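Side-chain contacts in guanylate kinase (Coxiella burnetii, PDB 3TR0), which catalyses transfer of a phosphate group from ATP to GMP, giving ADP and GDP, probably in the recycling of GMP: residues L23-V28 / I34-S39; L102-D105 / Q111-E114; I104-A109 / Y161-Y166. All coordinates share one frame; numbering follows the deposited sequence.

All three contacts belong to the P-loop kinase core of this enzyme, and each includes a residue that touches GMP. Contact 2 is the most deeply buried: its touching side chains are all aliphatic and link strand 99-103 to helix 106-115. Contact 1 is also aliphatic but only partly buried, pairing helix 20-30 with strand 34-36, the neighbour of strand 99-103 in the parallel sheet; the two contacts touch through Val24 and Glu103. Contact 3, partly buried, takes the start of helix 106-115 to the segment 161-166 near the second subunit, and adds a carboxylate and a bridging water. Contacts 2 and 3 share Ile104 and Asp105, their centres about 7 Å apart.

Contact 1: L23-V28 / I34-S39; sequences LVRALV and IKISIS. With 5GP (guanosine-5'-monophosphate), chain D.
Ile36 reaches from strand 34-36 between Val24 and Val28, which lie one turn apart on helix 20-30. Its CG1 stands beside the backbone N (chi1 -55°) and its chain runs on extended, carrying CD1 to the helix. There Ile36 CD1 meets Val24 CG1 at 3.3 Å, while Ile36 CG1 lies the same 3.3 Å from Val28 CG1; both pairs are tighter than ordinary van der Waals contact. Val24 holds CG1 opposite its backbone N, whereas Val28 has CG1 beside the N (chi1 -60°); the different rotations bring both CG1 methyls onto Ile36. The Val28 and Ile36 side chains cross at about a right angle. Beta-branched residues suit this place: short and stiff, they fill the gap between helix and strand. Arg25 brushes Ile36 CD1 with its aliphatic part and ends in a salt bridge to Asp54. Farther along, Ser39 OG donates to O6 of GMP at 2.6 Å, reading the guanine carbonyl. Helix 20-30 starts at the end of the predicted ATP-binding P-loop; the axis of 23-28 runs at 151° to that of strand 34-36, antiparallel in sense. Strand 99-103 neighbours strand 34-36 in the parallel sheet, helix 173-187 packs on Leu23, Leu27 and Ile34, and helix 87-95 on Lys35 and Ser37.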
loop_
_atom_site.group_PDB
_atom_site.type_symbol
_atom_site.label_atom_id
_atom_site.label_comp_id
_atom_site.label_asym_id
_atom_site.label_seq_id
_atom_site.Cartn_x
_atom_site.Cartn_y
_atom_site.Cartn_z
ATOM N N LEU A 23 14.744 -10.545 7.276
ATOM C CA LEU A 23 13.779 -9.455 7.134
ATOM C C LEU A 23 12.403 -9.879 7.625
ATOM O O LEU A 23 11.754 -9.161 8.385
ATOM C CB LEU A 23 13.669 -9.010 5.677
ATOM C CG LEU A 23 14.830 -8.226 5.065
ATOM C CD1 LEU A 23 14.570 -8.001 3.585
ATOM C CD2 LEU A 23 15.012 -6.908 5.789
ATOM N N VAL A 24 11.960 -11.042 7.165
ATOM C CA VAL A 24 10.642 -11.553 7.515
ATOM C C VAL A 24 10.505 -11.788 9.018
ATOM O O VAL A 24 9.455 -11.523 9.601
ATOM C CB VAL A 24 10.316 -12.843 6.737
ATOM C CG1 VAL A 24 9.025 -13.452 7.242
ATOM C CG2 VAL A 24 10.207 -12.543 5.248
ATOM N N ARG A 25 11.572 -12.262 9.648
ATOM C CA ARG A 25 11.546 -12.490 11.094
ATOM C C ARG A 25 11.435 -11.193 11.894
ATOM O O ARG A 25 10.761 -11.148 12.925
ATOM C CB ARG A 25 12.754 -13.314 11.539
ATOM C CG ARG A 25 12.656 -14.767 11.113
ATOM C CD ARG A 25 13.883 -15.570 11.509
ATOM N NE ARG A 25 13.720 -16.981 11.164
ATOM C CZ ARG A 25 14.710 -17.868 11.147
ATOM N NH1 ARG A 25 15.946 -17.494 11.447
ATOM N NH2 ARG A 25 14.462 -19.131 10.822
ATOM N N ALA A 26 12.085 -10.138 11.413
ATOM C CA ALA A 26 11.972 -8.829 12.047
ATOM C C ALA A 26 10.589 -8.232 11.806
ATOM O O ALA A 26 10.029 -7.569 12.677
ATOM C CB ALA A 26 13.049 -7.894 11.531
ATOM N N LEU A 27 10.048 -8.462 10.614
ATOM C CA LEU A 27 8.718 -7.975 10.267
ATOM C C LEU A 27 7.660 -8.464 11.251
ATOM O O LEU A 27 6.823 -7.687 11.717
ATOM C CB LEU A 27 8.344 -8.417 8.852
ATOM C CG LEU A 27 6.953 -8.015 8.358
ATOM C CD1 LEU A 27 6.794 -6.506 8.359
ATOM C CD2 LEU A 27 6.705 -8.572 6.972
ATOM N N VAL A 28 7.692 -9.753 11.566
ATOM C CA VAL A 28 6.675 -10.325 12.448
ATOM C C VAL A 28 6.840 -9.855 13.886
ATOM O O VAL A 28 5.900 -9.923 14.678
ATOM C CB VAL A 28 6.652 -11.861 12.393
ATOM C CG1 VAL A 28 6.364 -12.323 10.981
ATOM C CG2 VAL A 28 7.962 -12.436 12.894
ATOM N N ILE A 34 0.031 -11.153 12.469
ATOM C CA ILE A 34 0.621 -11.705 11.260
ATOM C C ILE A 34 1.619 -12.789 11.647
ATOM O O ILE A 34 2.427 -12.607 12.556
ATOM C CB ILE A 34 1.278 -10.599 10.388
ATOM C CG1 ILE A 34 1.749 -11.164 9.045
ATOM C CG2 ILE A 34 2.417 -9.926 11.131
ATOM C CD1 ILE A 34 2.112 -10.088 8.026
ATOM N N LYS A 35 1.535 -13.932 10.978
ATOM C CA LYS A 35 2.405 -15.057 11.303
ATOM C C LYS A 35 3.058 -15.639 10.060
ATOM O O LYS A 35 2.516 -15.546 8.957
ATOM C CB LYS A 35 1.617 -16.132 12.053
ATOM C CG LYS A 35 0.849 -15.580 13.247
ATOM C CD LYS A 35 1.186 -16.304 14.537
ATOM C CE LYS A 35 0.297 -17.517 14.743
ATOM N NZ LYS A 35 0.460 -18.093 16.108
ATOM N N ILE A 36 4.229 -16.237 10.247
ATOM C CA ILE A 36 4.967 -16.835 9.147
ATOM C C ILE A 36 4.635 -18.308 8.999
ATOM O O ILE A 36 4.735 -19.075 9.957
ATOM C CB ILE A 36 6.491 -16.715 9.359
ATOM C CG1 ILE A 36 6.893 -15.259 9.595
ATOM C CG2 ILE A 36 7.231 -17.285 8.166
ATOM C CD1 ILE A 36 8.330 -15.095 10.056
ATOM N N SER A 37 4.239 -18.708 7.797
ATOM C CA SER A 37 4.038 -20.125 7.514
ATOM C C SER A 37 5.373 -20.856 7.535
ATOM O O SER A 37 6.310 -20.473 6.833
ATOM C CB SER A 37 3.360 -20.315 6.159
ATOM O OG SER A 37 3.275 -21.686 5.815
ATOM N N ILE A 38 5.457 -21.905 8.352
ATOM C CA ILE A 38 6.639 -22.759 8.371
ATOM C C ILE A 38 6.449 -23.875 7.357
ATOM O O ILE A 38 5.533 -24.695 7.481
ATOM C CB ILE A 38 6.887 -23.362 9.766
ATOM C CG1 ILE A 38 7.113 -22.247 10.789
ATOM C CG2 ILE A 38 8.073 -24.312 9.727
ATOM C CD1 ILE A 38 8.113 -21.204 10.335
ATOM N N SER A 39 7.310 -23.892 6.347
ATOM C CA SER A 39 7.189 -24.828 5.234
ATOM C C SER A 39 7.691 -26.227 5.563
ATOM O O SER A 39 8.486 -26.419 6.483
ATOM C CB SER A 39 7.964 -24.306 4.018
ATOM O OG SER A 39 7.437 -23.060 3.577
HETATM P P 5GP D . 16.513 -22.875 1.493
HETATM O O1P 5GP D . 16.163 -22.697 2.951
HETATM O O2P 5GP D . 16.804 -24.266 0.996
HETATM O O3P 5GP D . 17.662 -21.952 1.162
HETATM O "O5'" 5GP D . 15.375 -22.216 0.597
HETATM C "C5'" 5GP D . 15.318 -22.451 -0.799
HETATM C "C4'" 5GP D . 14.238 -21.627 -1.446
HETATM O "O4'" 5GP D . 13.027 -22.403 -1.534
HETATM C "C3'" 5GP D . 13.813 -20.384 -0.682
HETATM O "O3'" 5GP D . 14.687 -19.287 -0.880
HETATM C "C2'" 5GP D . 12.398 -20.131 -1.190
HETATM O "O2'" 5GP D . 12.431 -19.384 -2.396
HETATM C "C1'" 5GP D . 11.911 -21.548 -1.520
HETATM N N9 5GP D . 10.939 -22.055 -0.536
HETATM C C8 5GP D . 11.084 -22.261 0.779
HETATM N N7 5GP D . 9.921 -22.761 1.267
HETATM C C5 5GP D . 9.052 -22.862 0.233
HETATM C C6 5GP D . 7.736 -23.291 0.095
HETATM O O6 5GP D . 7.082 -23.702 1.084
HETATM N N1 5GP D . 7.166 -23.260 -1.116
HETATM C C2 5GP D . 7.831 -22.823 -2.195
HETATM N N2 5GP D . 7.242 -22.796 -3.413
HETATM N N3 5GP D . 9.103 -22.400 -2.091
HETATM C C4 5GP D . 9.718 -22.422 -0.891
#

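Contact 2: L102-D105 / Q111-E114; sequences LEID and QIRE. With 5GP (guanosine-5'-monophosphate), chain D.
Ile112 of helix 106-115 meets two aliphatic side chains of the segment 102-105. Leu102 comes at it tip to tip, with CD1 lying 4.0 Å from Ile112 CD1. Ile104 crosses it at a slant, and its CD1 reaches Ile112 CG1 at 3.7 Å. The two branches of Ile104 do separate work: chi1 of 58° places CG1 between the backbone N and the carbonyl carbon, sending CD1 to the helix, while CG2 lies 3.3 Å from N1 of GMP. A beta-branched residue is apt here because it can serve a hydrophobic core and a base pocket at once. Strand 99-103 and helix 106-115 belong to the parallel-sheet core of the P-loop kinase fold, with the nucleotide at the strand's C-terminal end, where the chain turns into the helix. Asp105, at this turn, is the N-cap of that helix, and its OD1 accepts from the exocyclic N2 of GMP at 3.0 Å in a nearly straight bond (168°). An aspartate can thus recognise the amino group that distinguishes guanine from hypoxanthine. Outside this shell, Leu9 and Ile11 of strand 9-13 pack on Ile112, and Glu74 touches both isoleucines while bonding to GMP itself. The backbone of Leu102 is tied to Phe10 and Ile12, and Ser13 OG bonds to Ile104 O, fixing the strand end beneath the base.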
loop_
_atom_site.group_PDB
_atom_site.type_symbol
_atom_site.label_atom_id
_atom_site.label_comp_id
_atom_site.label_asym_id
_atom_site.label_seq_id
_atom_site.Cartn_x
_atom_site.Cartn_y
_atom_site.Cartn_z
ATOM N N LEU A 102 4.125 -15.818 3.477
ATOM C CA LEU A 102 4.614 -16.999 2.776
ATOM C C LEU A 102 5.970 -16.702 2.148
ATOM O O LEU A 102 6.068 -15.932 1.192
ATOM C CB LEU A 102 3.619 -17.438 1.698
ATOM C CG LEU A 102 2.195 -17.785 2.157
ATOM C CD1 LEU A 102 1.281 -18.016 0.960
ATOM C CD2 LEU A 102 2.215 -18.996 3.056
ATOM N N GLU A 103 7.019 -17.302 2.700
ATOM C CA GLU A 103 8.351 -17.161 2.128
ATOM C C GLU A 103 8.533 -18.280 1.126
ATOM O O GLU A 103 8.982 -19.369 1.484
ATOM C CB GLU A 103 9.417 -17.276 3.212
ATOM C CG GLU A 103 9.336 -16.229 4.298
ATOM C CD GLU A 103 10.385 -16.445 5.374
ATOM O OE1 GLU A 103 10.292 -17.456 6.102
ATOM O OE2 GLU A 103 11.308 -15.613 5.483
ATOM N N ILE A 104 8.156 -18.024 -0.121
ATOM C CA ILE A 104 8.143 -19.059 -1.144
ATOM C C ILE A 104 8.760 -18.540 -2.435
ATOM O O ILE A 104 8.913 -17.334 -2.604
ATOM C CB ILE A 104 6.714 -19.559 -1.418
ATOM C CG1 ILE A 104 5.812 -18.401 -1.847
ATOM C CG2 ILE A 104 6.135 -20.234 -0.174
ATOM C CD1 ILE A 104 4.375 -18.808 -2.118
ATOM N N ASP A 105 9.122 -19.447 -3.341
ATOM C CA ASP A 105 9.788 -19.043 -4.575
ATOM C C ASP A 105 8.778 -18.576 -5.610
ATOM O O ASP A 105 7.578 -18.517 -5.333
ATOM C CB ASP A 105 10.666 -20.167 -5.145
ATOM C CG ASP A 105 9.878 -21.180 -5.955
ATOM O OD1 ASP A 105 8.722 -21.459 -5.600
ATOM O OD2 ASP A 105 10.422 -21.704 -6.953
ATOM N N GLN A 111 1.262 -20.128 -7.963
ATOM C CA GLN A 111 0.194 -20.998 -7.472
ATOM C C GLN A 111 -0.731 -20.259 -6.516
ATOM O O GLN A 111 -1.955 -20.350 -6.623
ATOM C CB GLN A 111 0.778 -22.226 -6.774
ATOM C CG GLN A 111 1.511 -23.176 -7.701
ATOM C CD GLN A 111 2.224 -24.273 -6.945
ATOM O OE1 GLN A 111 1.611 -25.007 -6.169
ATOM N NE2 GLN A 111 3.529 -24.381 -7.155
ATOM N N ILE A 112 -0.139 -19.528 -5.579
ATOM C CA ILE A 112 -0.913 -18.789 -4.589
ATOM C C ILE A 112 -1.774 -17.702 -5.238
ATOM O O ILE A 112 -2.936 -17.524 -4.872
ATOM C CB ILE A 112 -0.003 -18.170 -3.515
ATOM C CG1 ILE A 112 0.746 -19.268 -2.759
ATOM C CG2 ILE A 112 -0.821 -17.333 -2.545
ATOM C CD1 ILE A 112 -0.166 -20.212 -1.998
ATOM N N ARG A 113 -1.209 -16.981 -6.203
ATOM C CA ARG A 113 -1.961 -15.935 -6.901
ATOM C C ARG A 113 -3.220 -16.490 -7.560
ATOM O O ARG A 113 -4.270 -15.846 -7.551
ATOM C CB ARG A 113 -1.100 -15.219 -7.943
ATOM C CG ARG A 113 -0.038 -14.314 -7.353
ATOM C CD ARG A 113 0.635 -13.457 -8.417
ATOM N NE ARG A 113 1.915 -12.950 -7.935
ATOM C CZ ARG A 113 3.090 -13.481 -8.250
ATOM N NH1 ARG A 113 3.146 -14.521 -9.075
ATOM N NH2 ARG A 113 4.207 -12.968 -7.753
ATOM N N GLU A 114 -3.108 -17.681 -8.136
ATOM C CA GLU A 114 -4.253 -18.350 -8.742
ATOM C C GLU A 114 -5.278 -18.723 -7.679
ATOM O O GLU A 114 -6.476 -18.489 -7.836
ATOM C CB GLU A 114 -3.802 -19.613 -9.478
ATOM C CG GLU A 114 -3.002 -19.357 -10.743
ATOM C CD GLU A 114 -3.864 -19.388 -11.990
ATOM O OE1 GLU A 114 -4.887 -20.105 -11.987
ATOM O OE2 GLU A 114 -3.522 -18.694 -12.971
HETATM P P 5GP D . 16.513 -22.875 1.493
HETATM O O1P 5GP D . 16.163 -22.697 2.951
HETATM O O2P 5GP D . 16.804 -24.266 0.996
HETATM O O3P 5GP D . 17.662 -21.952 1.162
HETATM O "O5'" 5GP D . 15.375 -22.216 0.597
HETATM C "C5'" 5GP D . 15.318 -22.451 -0.799
HETATM C "C4'" 5GP D . 14.238 -21.627 -1.446
HETATM O "O4'" 5GP D . 13.027 -22.403 -1.534
HETATM C "C3'" 5GP D . 13.813 -20.384 -0.682
HETATM O "O3'" 5GP D . 14.687 -19.287 -0.880
HETATM C "C2'" 5GP D . 12.398 -20.131 -1.190
HETATM O "O2'" 5GP D . 12.431 -19.384 -2.396
HETATM C "C1'" 5GP D . 11.911 -21.548 -1.520
HETATM N N9 5GP D . 10.939 -22.055 -0.536
HETATM C C8 5GP D . 11.084 -22.261 0.779
HETATM N N7 5GP D . 9.921 -22.761 1.267
HETATM C C5 5GP D . 9.052 -22.862 0.233
HETATM C C6 5GP D . 7.736 -23.291 0.095
HETATM O O6 5GP D . 7.082 -23.702 1.084
HETATM N N1 5GP D . 7.166 -23.260 -1.116
HETATM C C2 5GP D . 7.831 -22.823 -2.195
HETATM N N2 5GP D . 7.242 -22.796 -3.413
HETATM N N3 5GP D . 9.103 -22.400 -2.091
HETATM C C4 5GP D . 9.718 -22.422 -0.891
#

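Contact 3: I104-A109 / Y161-Y166; sequences IDWQGA and YKEFDY. With 5GP (guanosine-5'-monophosphate), chain D.
Phe164 points the end of its ring at the first turn of helix 106-115, where CZ lies 4.1 Å from Ala109 CB. Trp106 CA approaches the edge of the same ring, near its plane. The helix here starts two residues after strand 99-103 of the P-loop kinase fold, while segment 161-166 leads into strand 166-169, an outermost strand of the parallel sheet. Alanine's small side chain lets the phenylalanine come close to the helix, and a chi1 of -70°, with CG beside the Phe164 backbone N, brings CZ toward it. The ring also meets Phe123 edge-to-face and Arg113 in a cation-pi contact. Glu163 OE1 approaches the Trp106 ring obliquely, 4.4 Å from Trp106 CE3. Its other oxygen, OE2, bonds to His160 ND1 and forms a salt bridge with Arg110, so OE2 has two partners, while OE1 takes a water. Over one face of the indole lies Gln107 CG, and His160 stacks with the same ring system. Asp105 is gripped within its own turn: Gly108 N donates to OD1 at 3.0 Å from above the carboxylate plane, a capping bond, and Gln107 NE2 reaches the syn lone pair of OD2 at 2.8 Å. These bonds steady the OD1 that also accepts from GMP. Gly108 CA lies 3.5 Å from GMP N2, too near the amino group for a side chain to fit between. On the outer side, Lys162 forms a salt bridge with Glu195 of the second subunit. One water spans the contact, donating to Trp106 O at 2.8 Å and to Glu163 OE1 at 2.7 Å.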
loop_
_atom_site.group_PDB
_atom_site.type_symbol
_atom_site.label_atom_id
_atom_site.label_comp_id
_atom_site.label_asym_id
_atom_site.label_seq_id
_atom_site.Cartn_x
_atom_site.Cartn_y
_atom_site.Cartn_z
ATOM N N ILE A 104 8.156 -18.024 -0.121
ATOM C CA ILE A 104 8.143 -19.059 -1.144
ATOM C C ILE A 104 8.760 -18.540 -2.435
ATOM O O ILE A 104 8.913 -17.334 -2.604
ATOM C CB ILE A 104 6.714 -19.559 -1.418
ATOM C CG1 ILE A 104 5.812 -18.401 -1.847
ATOM C CG2 ILE A 104 6.135 -20.234 -0.174
ATOM C CD1 ILE A 104 4.375 -18.808 -2.118
ATOM N N ASP A 105 9.122 -19.447 -3.341
ATOM C CA ASP A 105 9.788 -19.043 -4.575
ATOM C C ASP A 105 8.778 -18.576 -5.610
ATOM O O ASP A 105 7.578 -18.517 -5.333
ATOM C CB ASP A 105 10.666 -20.167 -5.145
ATOM C CG ASP A 105 9.878 -21.180 -5.955
ATOM O OD1 ASP A 105 8.722 -21.459 -5.600
ATOM O OD2 ASP A 105 10.422 -21.704 -6.953
ATOM N N TRP A 106 9.261 -18.241 -6.802
ATOM C CA TRP A 106 8.389 -17.678 -7.836
ATOM C C TRP A 106 7.342 -18.675 -8.325
ATOM O O TRP A 106 6.236 -18.281 -8.702
ATOM C CB TRP A 106 9.201 -17.114 -9.010
ATOM C CG TRP A 106 9.941 -18.151 -9.817
ATOM C CD1 TRP A 106 11.251 -18.512 -9.685
ATOM C CD2 TRP A 106 9.411 -18.948 -10.883
ATOM N NE1 TRP A 106 11.569 -19.491 -10.600
ATOM C CE2 TRP A 106 10.455 -19.777 -11.345
ATOM C CE3 TRP A 106 8.154 -19.048 -11.488
ATOM C CZ2 TRP A 106 10.281 -20.685 -12.386
ATOM C CZ3 TRP A 106 7.984 -19.955 -12.520
ATOM C CH2 TRP A 106 9.042 -20.760 -12.958
ATOM N N GLN A 107 7.691 -19.961 -8.318
ATOM C CA GLN A 107 6.757 -21.008 -8.719
ATOM C C GLN A 107 5.599 -21.088 -7.739
ATOM O O GLN A 107 4.441 -21.176 -8.137
ATOM C CB GLN A 107 7.454 -22.367 -8.780
ATOM C CG GLN A 107 8.651 -22.414 -9.707
ATOM C CD GLN A 107 9.369 -23.745 -9.644
ATOM O OE1 GLN A 107 9.143 -24.622 -10.474
ATOM N NE2 GLN A 107 10.238 -23.903 -8.653
ATOM N N GLY A 108 5.921 -21.075 -6.451
ATOM C CA GLY A 108 4.898 -21.094 -5.425
ATOM C C GLY A 108 4.022 -19.857 -5.494
ATOM O O GLY A 108 2.805 -19.930 -5.302
ATOM N N ALA A 109 4.642 -18.714 -5.773
ATOM C CA ALA A 109 3.910 -17.456 -5.890
ATOM C C ALA A 109 2.820 -17.549 -6.954
ATOM O O ALA A 109 1.679 -17.152 -6.719
ATOM C CB ALA A 109 4.863 -16.314 -6.208
ATOM N N TYR A 161 10.906 -11.067 -11.332
ATOM C CA TYR A 161 10.476 -9.967 -10.467
ATOM C C TYR A 161 9.250 -9.241 -11.017
ATOM O O TYR A 161 8.513 -8.607 -10.267
ATOM C CB TYR A 161 11.608 -8.963 -10.249
ATOM C CG TYR A 161 11.793 -7.999 -11.406
ATOM C CD1 TYR A 161 12.664 -8.293 -12.442
ATOM C CD2 TYR A 161 11.081 -6.804 -11.466
ATOM C CE1 TYR A 161 12.834 -7.422 -13.505
ATOM C CE2 TYR A 161 11.244 -5.925 -12.530
ATOM C CZ TYR A 161 12.123 -6.245 -13.545
ATOM O OH TYR A 161 12.304 -5.388 -14.610
ATOM N N LYS A 162 9.040 -9.339 -12.326
ATOM C CA LYS A 162 7.924 -8.659 -12.982
ATOM C C LYS A 162 6.557 -9.217 -12.596
ATOM O O LYS A 162 5.528 -8.617 -12.901
ATOM C CB LYS A 162 8.079 -8.722 -14.500
ATOM C CG LYS A 162 9.268 -7.951 -15.037
ATOM C CD LYS A 162 9.425 -8.186 -16.528
ATOM C CE LYS A 162 10.604 -7.413 -17.084
ATOM N NZ LYS A 162 10.386 -5.942 -17.010
ATOM N N GLU A 163 6.547 -10.370 -11.940
ATOM C CA GLU A 163 5.301 -11.016 -11.554
ATOM C C GLU A 163 4.817 -10.539 -10.185
ATOM O O GLU A 163 3.754 -10.945 -9.713
ATOM C CB GLU A 163 5.480 -12.538 -11.570
ATOM C CG GLU A 163 5.871 -13.061 -12.947
ATOM C CD GLU A 163 6.338 -14.497 -12.937
ATOM O OE1 GLU A 163 5.987 -15.243 -11.999
ATOM O OE2 GLU A 163 7.064 -14.882 -13.877
ATOM N N PHE A 164 5.595 -9.662 -9.561
ATOM C CA PHE A 164 5.338 -9.268 -8.177
ATOM C C PHE A 164 4.744 -7.870 -8.073
ATOM O O PHE A 164 4.960 -7.037 -8.945
ATOM C CB PHE A 164 6.618 -9.397 -7.349
ATOM C CG PHE A 164 7.026 -10.819 -7.123
ATOM C CD1 PHE A 164 7.597 -11.553 -8.148
ATOM C CD2 PHE A 164 6.801 -11.437 -5.906
ATOM C CE1 PHE A 164 7.945 -12.876 -7.961
ATOM C CE2 PHE A 164 7.149 -12.764 -5.715
ATOM C CZ PHE A 164 7.726 -13.480 -6.744
ATOM N N ASP A 165 3.992 -7.628 -7.003
ATOM C CA ASP A 165 3.313 -6.343 -6.815
ATOM C C ASP A 165 4.244 -5.230 -6.342
ATOM O O ASP A 165 4.066 -4.065 -6.696
ATOM C CB ASP A 165 2.165 -6.498 -5.814
ATOM C CG ASP A 165 1.137 -7.515 -6.260
ATOM O OD1 ASP A 165 0.616 -7.386 -7.384
ATOM O OD2 ASP A 165 0.856 -8.447 -5.488
ATOM N N TYR A 166 5.222 -5.588 -5.518
ATOM C CA TYR A 166 6.125 -4.618 -4.914
ATOM C C TYR A 166 7.550 -5.102 -5.041
ATOM O O TYR A 166 7.797 -6.312 -5.039
ATOM C CB TYR A 166 5.807 -4.455 -3.425
ATOM C CG TYR A 166 4.415 -3.923 -3.163
ATOM C CD1 TYR A 166 4.154 -2.558 -3.202
ATOM C CD2 TYR A 166 3.368 -4.783 -2.888
ATOM C CE1 TYR A 166 2.870 -2.067 -2.969
ATOM C CE2 TYR A 166 2.088 -4.307 -2.656
ATOM C CZ TYR A 166 1.846 -2.951 -2.697
ATOM O OH TYR A 166 0.571 -2.486 -2.463
HETATM P P 5GP D . 16.513 -22.875 1.493
HETATM O O1P 5GP D . 16.163 -22.697 2.951
HETATM O O2P 5GP D . 16.804 -24.266 0.996
HETATM O O3P 5GP D . 17.662 -21.952 1.162
HETATM O "O5'" 5GP D . 15.375 -22.216 0.597
HETATM C "C5'" 5GP D . 15.318 -22.451 -0.799
HETATM C "C4'" 5GP D . 14.238 -21.627 -1.446
HETATM O "O4'" 5GP D . 13.027 -22.403 -1.534
HETATM C "C3'" 5GP D . 13.813 -20.384 -0.682
HETATM O "O3'" 5GP D . 14.687 -19.287 -0.880
HETATM C "C2'" 5GP D . 12.398 -20.131 -1.190
HETATM O "O2'" 5GP D . 12.431 -19.384 -2.396
HETATM C "C1'" 5GP D . 11.911 -21.548 -1.520
HETATM N N9 5GP D . 10.939 -22.055 -0.536
HETATM C C8 5GP D . 11.084 -22.261 0.779
HETATM N N7 5GP D . 9.921 -22.761 1.267
HETATM C C5 5GP D . 9.052 -22.862 0.233
HETATM C C6 5GP D . 7.736 -23.291 0.095
HETATM O O6 5GP D . 7.082 -23.702 1.084
HETATM N N1 5GP D . 7.166 -23.260 -1.116
HETATM C C2 5GP D . 7.831 -22.823 -2.195
HETATM N N2 5GP D . 7.242 -22.796 -3.413
HETATM N N3 5GP D . 9.103 -22.400 -2.091
HETATM C C4 5GP D . 9.718 -22.422 -0.891
HETATM O O HOH W 1 5.770 -15.612 -9.299
#